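Salmonella plasmid virulence: SpvB (Salmonella typhimurium, PDB 6P0X) is the N-terminal domain of a secreted virulence toxin that, as a whole, probably ADP-ribosylates host actin using NAD(+) and so prevents filament assembly. Local coordinates at residues L85-G88 with D89-N92; S174-P177 with A178-I182. All blocks are in the same frame, centred on the assembly; numbering follows the deposited sequence.

Interaction 1. Residues L85-G88 with D89-N92; sequences LSTG and DAPN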
loop_
_atom_site.group_PDB
_atom_site.type_symbol
_atom_site.label_atom_id
_atom_site.label_comp_id
_atom_site.label_asym_id
_atom_site.label_seq_id
_atom_site.Cartn_x
_atom_site.Cartn_y
_atom_site.Cartn_z
ATOM N N LEU A 85 27.039 -8.859 -3.267
ATOM C CA LEU A 85 28.070 -9.887 -3.251
ATOM C C LEU A 85 28.512 -10.188 -1.824
ATOM O O LEU A 85 28.914 -9.288 -1.083
ATOM C CB LEU A 85 29.259 -9.451 -4.107
ATOM C CG LEU A 85 30.268 -10.564 -4.382
ATOM C CD1 LEU A 85 29.576 -11.742 -5.050
ATOM C CD2 LEU A 85 31.429 -10.064 -5.232
ATOM N N SER A 86 28.413 -11.455 -1.438
ATOM C CA SER A 86 28.819 -11.896 -0.109
ATOM C C SER A 86 30.337 -11.970 -0.009
ATOM O O SER A 86 30.995 -12.547 -0.880
ATOM C CB SER A 86 28.204 -13.260 0.204
ATOM O OG SER A 86 28.536 -13.680 1.515
ATOM N N THR A 87 30.892 -11.375 1.045
ATOM C CA THR A 87 32.327 -11.390 1.303
ATOM C C THR A 87 32.596 -11.943 2.698
ATOM O O THR A 87 31.681 -12.172 3.493
ATOM C CB THR A 87 32.945 -9.989 1.179
ATOM O OG1 THR A 87 32.568 -9.198 2.313
ATOM C CG2 THR A 87 32.478 -9.302 -0.096
ATOM N N GLY A 88 33.879 -12.145 2.998
ATOM C CA GLY A 88 34.248 -12.630 4.318
ATOM C C GLY A 88 33.973 -11.616 5.413
ATOM O O GLY A 88 33.540 -11.979 6.511
ATOM N N ASP A 89 34.212 -10.334 5.129
ATOM C CA ASP A 89 33.971 -9.295 6.123
ATOM C C ASP A 89 32.492 -8.968 6.261
ATOM O O ASP A 89 32.052 -8.541 7.335
ATOM C CB ASP A 89 34.751 -8.031 5.762
ATOM C CG ASP A 89 36.209 -8.313 5.455
ATOM O OD1 ASP A 89 36.509 -8.702 4.305
ATOM O OD2 ASP A 89 37.052 -8.151 6.361
ATOM N N ALA A 90 31.715 -9.153 5.195
ATOM C CA ALA A 90 30.285 -8.850 5.199
ATOM C C ALA A 90 29.536 -9.987 4.526
ATOM O O ALA A 90 29.177 -9.909 3.344
ATOM C CB ALA A 90 30.004 -7.516 4.504
ATOM N N PRO A 91 29.278 -11.072 5.253
ATOM C CA PRO A 91 28.536 -12.190 4.663
ATOM C C PRO A 91 27.119 -11.778 4.299
ATOM O O PRO A 91 26.502 -10.938 4.957
ATOM C CB PRO A 91 28.547 -13.252 5.769
ATOM C CG PRO A 91 28.815 -12.492 7.031
ATOM C CD PRO A 91 29.708 -11.357 6.633
ATOM N N ASN A 92 26.616 -12.372 3.226
ATOM C CA ASN A 92 25.253 -12.136 2.777
ATOM C C ASN A 92 24.701 -13.456 2.257
ATOM O O ASN A 92 25.260 -14.032 1.314
ATOM C CB ASN A 92 25.217 -11.057 1.692
ATOM C CG ASN A 92 23.814 -10.550 1.418
ATOM O OD1 ASN A 92 22.952 -10.557 2.297
ATOM N ND2 ASN A 92 23.578 -10.104 0.189
HETATM O O HOH W 1 28.215 -8.227 1.280
#

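Interaction 2. Residues S174-P177 with A178-I182; sequences SVTP and AGEHI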
loop_
_atom_site.group_PDB
_atom_site.type_symbol
_atom_site.label_atom_id
_atom_site.label_comp_id
_atom_site.label_asym_id
_atom_site.label_seq_id
_atom_site.Cartn_x
_atom_site.Cartn_y
_atom_site.Cartn_z
ATOM N N SER A 174 6.379 3.301 8.157
ATOM C CA SER A 174 7.568 4.129 8.020
ATOM C C SER A 174 7.824 4.858 9.328
ATOM O O SER A 174 6.881 5.288 9.998
ATOM C CB SER A 174 7.416 5.143 6.883
ATOM O OG SER A 174 7.003 4.505 5.691
ATOM N N VAL A 175 9.099 5.002 9.684
ATOM C CA VAL A 175 9.488 5.689 10.911
ATOM C C VAL A 175 10.695 6.572 10.625
ATOM O O VAL A 175 11.600 6.188 9.874
ATOM C CB VAL A 175 9.782 4.701 12.065
ATOM C CG1 VAL A 175 11.066 3.913 11.811
ATOM C CG2 VAL A 175 9.860 5.442 13.390
ATOM N N THR A 176 10.687 7.771 11.204
ATOM C CA THR A 176 11.796 8.707 11.140
ATOM C C THR A 176 12.746 8.475 12.307
ATOM O O THR A 176 12.400 7.792 13.276
ATOM C CB THR A 176 11.277 10.145 11.172
ATOM O OG1 THR A 176 10.686 10.417 12.450
ATOM C CG2 THR A 176 10.248 10.364 10.080
ATOM N N PRO A 177 13.966 9.015 12.238
ATOM C CA PRO A 177 14.848 8.960 13.414
ATOM C C PRO A 177 14.255 9.614 14.650
ATOM O O PRO A 177 14.656 9.265 15.767
ATOM C CB PRO A 177 16.110 9.694 12.943
ATOM C CG PRO A 177 16.116 9.516 11.470
ATOM C CD PRO A 177 14.676 9.503 11.040
ATOM N N ALA A 178 13.309 10.537 14.494
ATOM C CA ALA A 178 12.702 11.220 15.630
ATOM C C ALA A 178 11.537 10.452 16.240
ATOM O O ALA A 178 10.959 10.916 17.227
ATOM C CB ALA A 178 12.235 12.621 15.219
ATOM N N GLY A 179 11.181 9.297 15.687
ATOM C CA GLY A 179 10.104 8.499 16.237
ATOM C C GLY A 179 8.725 8.791 15.692
ATOM O O GLY A 179 7.733 8.435 16.340
ATOM N N GLU A 180 8.625 9.432 14.531
ATOM C CA GLU A 180 7.345 9.689 13.888
ATOM C C GLU A 180 7.015 8.557 12.922
ATOM O O GLU A 180 7.883 8.080 12.186
ATOM C CB GLU A 180 7.379 11.027 13.151
ATOM C CG GLU A 180 7.915 12.172 13.992
ATOM C CD GLU A 180 8.551 13.261 13.154
ATOM O OE1 GLU A 180 7.862 14.255 12.838
ATOM O OE2 GLU A 180 9.739 13.111 12.794
ATOM N N HIS A 181 5.759 8.118 12.937
ATOM C CA HIS A 181 5.348 6.944 12.184
ATOM C C HIS A 181 4.281 7.282 11.149
ATOM O O HIS A 181 3.535 8.257 11.278
ATOM C CB HIS A 181 4.813 5.850 13.116
ATOM C CG HIS A 181 5.837 5.310 14.065
ATOM N ND1 HIS A 181 6.297 4.012 14.000
ATOM C CD2 HIS A 181 6.478 5.886 15.109
ATOM C CE1 HIS A 181 7.182 3.814 14.961
ATOM N NE2 HIS A 181 7.310 4.935 15.647
ATOM N N ILE A 182 4.238 6.452 10.109
ATOM C CA ILE A 182 3.130 6.389 9.162
ATOM C C ILE A 182 2.765 4.921 8.979
ATOM O O ILE A 182 3.641 4.092 8.711
ATOM C CB ILE A 182 3.480 7.021 7.802
ATOM C CG1 ILE A 182 3.842 8.497 7.954
ATOM C CG2 ILE A 182 2.314 6.888 6.845
ATOM C CD1 ILE A 182 4.317 9.118 6.661
#

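Interaction 1. Residues L85-G88 with D89-N92
Thr-87 and Ser-86 reach across to Ala-90 and Asn-92 through contrasting first torsions. In Thr-87, OG1 sits between the backbone N and the carbonyl carbon (chi1 74°), a rotation that swings the hydroxyl inward over the bend and sends the methyl CG2 to the far side of CB from the carbonyl carbon. Ser-86 instead extends OG away from its own nitrogen (chi1 -177°), toward the returning chain. Each hydroxyl then serves as acceptor for a main-chain N-H. Ala-90 N donates to Thr-87 OG1 at 3.0 Å, a bond that spans the bend at Gly-88 and Asp-89. Farther from the bend, Asn-92 N donates to Ser-86 OG at 2.9 Å.

Between these two side-chain bonds lies one purely backbone bond, from Thr-87 N to Ala-90 O. It is long, with 3.2 Å between Thr-87 N and Ala-90 O, but almost straight at hydrogen (172°). The same Ala-90 O also accepts from a water, 2.8 Å away, whose other hydrogen goes to Leu-85 O at 2.7 Å; the bridge links the two limbs beside the direct bonds. Pro-91, which has no N-H to give, approaches with its CA, 3.4 Å from Thr-87 O in a CA-H...O contact. Next to it Ser-86 CB and Asn-92 CB meet at 4.0 Å. Asn-92 ND2 donates to Thr-84 O, just past strand 81-83, and OD1 accepts from Arg-112 N in strand 107-115.

Gly-88 and Asp-89 have backbone angles close to those of the central pair in a type I turn. The arrangement is that of a tight, solvent-exposed chain reversal between strands 81-83 and 94-96, fastened by one backbone bond, a water bridge, and threonine and serine hydroxyls that accept main-chain N-H groups.

Interaction 2. Residues S174-P177 with A178-I182
The tip of the beta hairpin formed by strands 165-175 and 181-188 is a type I turn, Thr-176 to Gly-179, followed by a G1 bulge. Gly-179 N closes the turn on Thr-176 O (3.1 Å), and Thr-176 N returns a bond to Glu-180 O (3.0 Å). Gly-179 takes a positive phi (90°), a conformation that suits glycine and marks position 1 of the bulge.

Thr-176 OG1 ties the inside of the turn together. It donates to Glu-180 OE2 at 2.9 Å, meeting the oxygen on its anti side and somewhat out of the carboxylate plane, and accepts from Glu-180 N at 3.1 Å; a weak third bond comes from Ala-178 N. These bonds fix the hydroxyl's rotation. In Glu-180, chi1 of -49° sets CG beside the backbone nitrogen, and the chain runs on extended, crossing Thr-176 at an angle, to bring OE2 to the hydroxyl. Phe-28 packs against both side chains.

Below the turn, Ser-174 and Ile-182 form a hydrogen-bonded antiparallel pair: Ser-174 N to Ile-182 O and Ile-182 N to Ser-174 O both measure 2.9 Å. Val-175 and His-181, the adjacent non-hydrogen-bonded pair, lie side by side, and methyl CG2 of Val-175 rests over one face of the His-181 imidazole in a CH-pi contact, 3.6 Å from the ring centroid. The ring is fixed in its rotation by polar partners at both nitrogens, Glu-173 OE1 at ND1 and Ala-222 O at NE2, and it also stacks on Tyr-226. On the face shared with Ile-182, Ser-174 OG bonds to His-147. The whole is a 3:5 beta hairpin, its type I turn completed by the classic G1 bulge at glycine.

From the N terminus, the chain leaves strand 81-83 and at once doubles back through interaction 1, which closes the loop leading to strand 94-96; both of these strands pair with strand 107-115. The chain then runs through several further antiparallel strands before strand 165-175 ends in interaction 2, which closes the hairpin to strand 181-188. The two contacts follow in series, neither nesting nor crossing. The centres of interactions 1 and 2 lie about 30 Å apart and their nearest atoms about 21 Å, so they do not touch. Interaction 1 is a surface loop at the periphery of this N-terminal domain, whereas interaction 2 is partly buried, lies nearer the centre of the chain and joins strands 165-175 and 181-188.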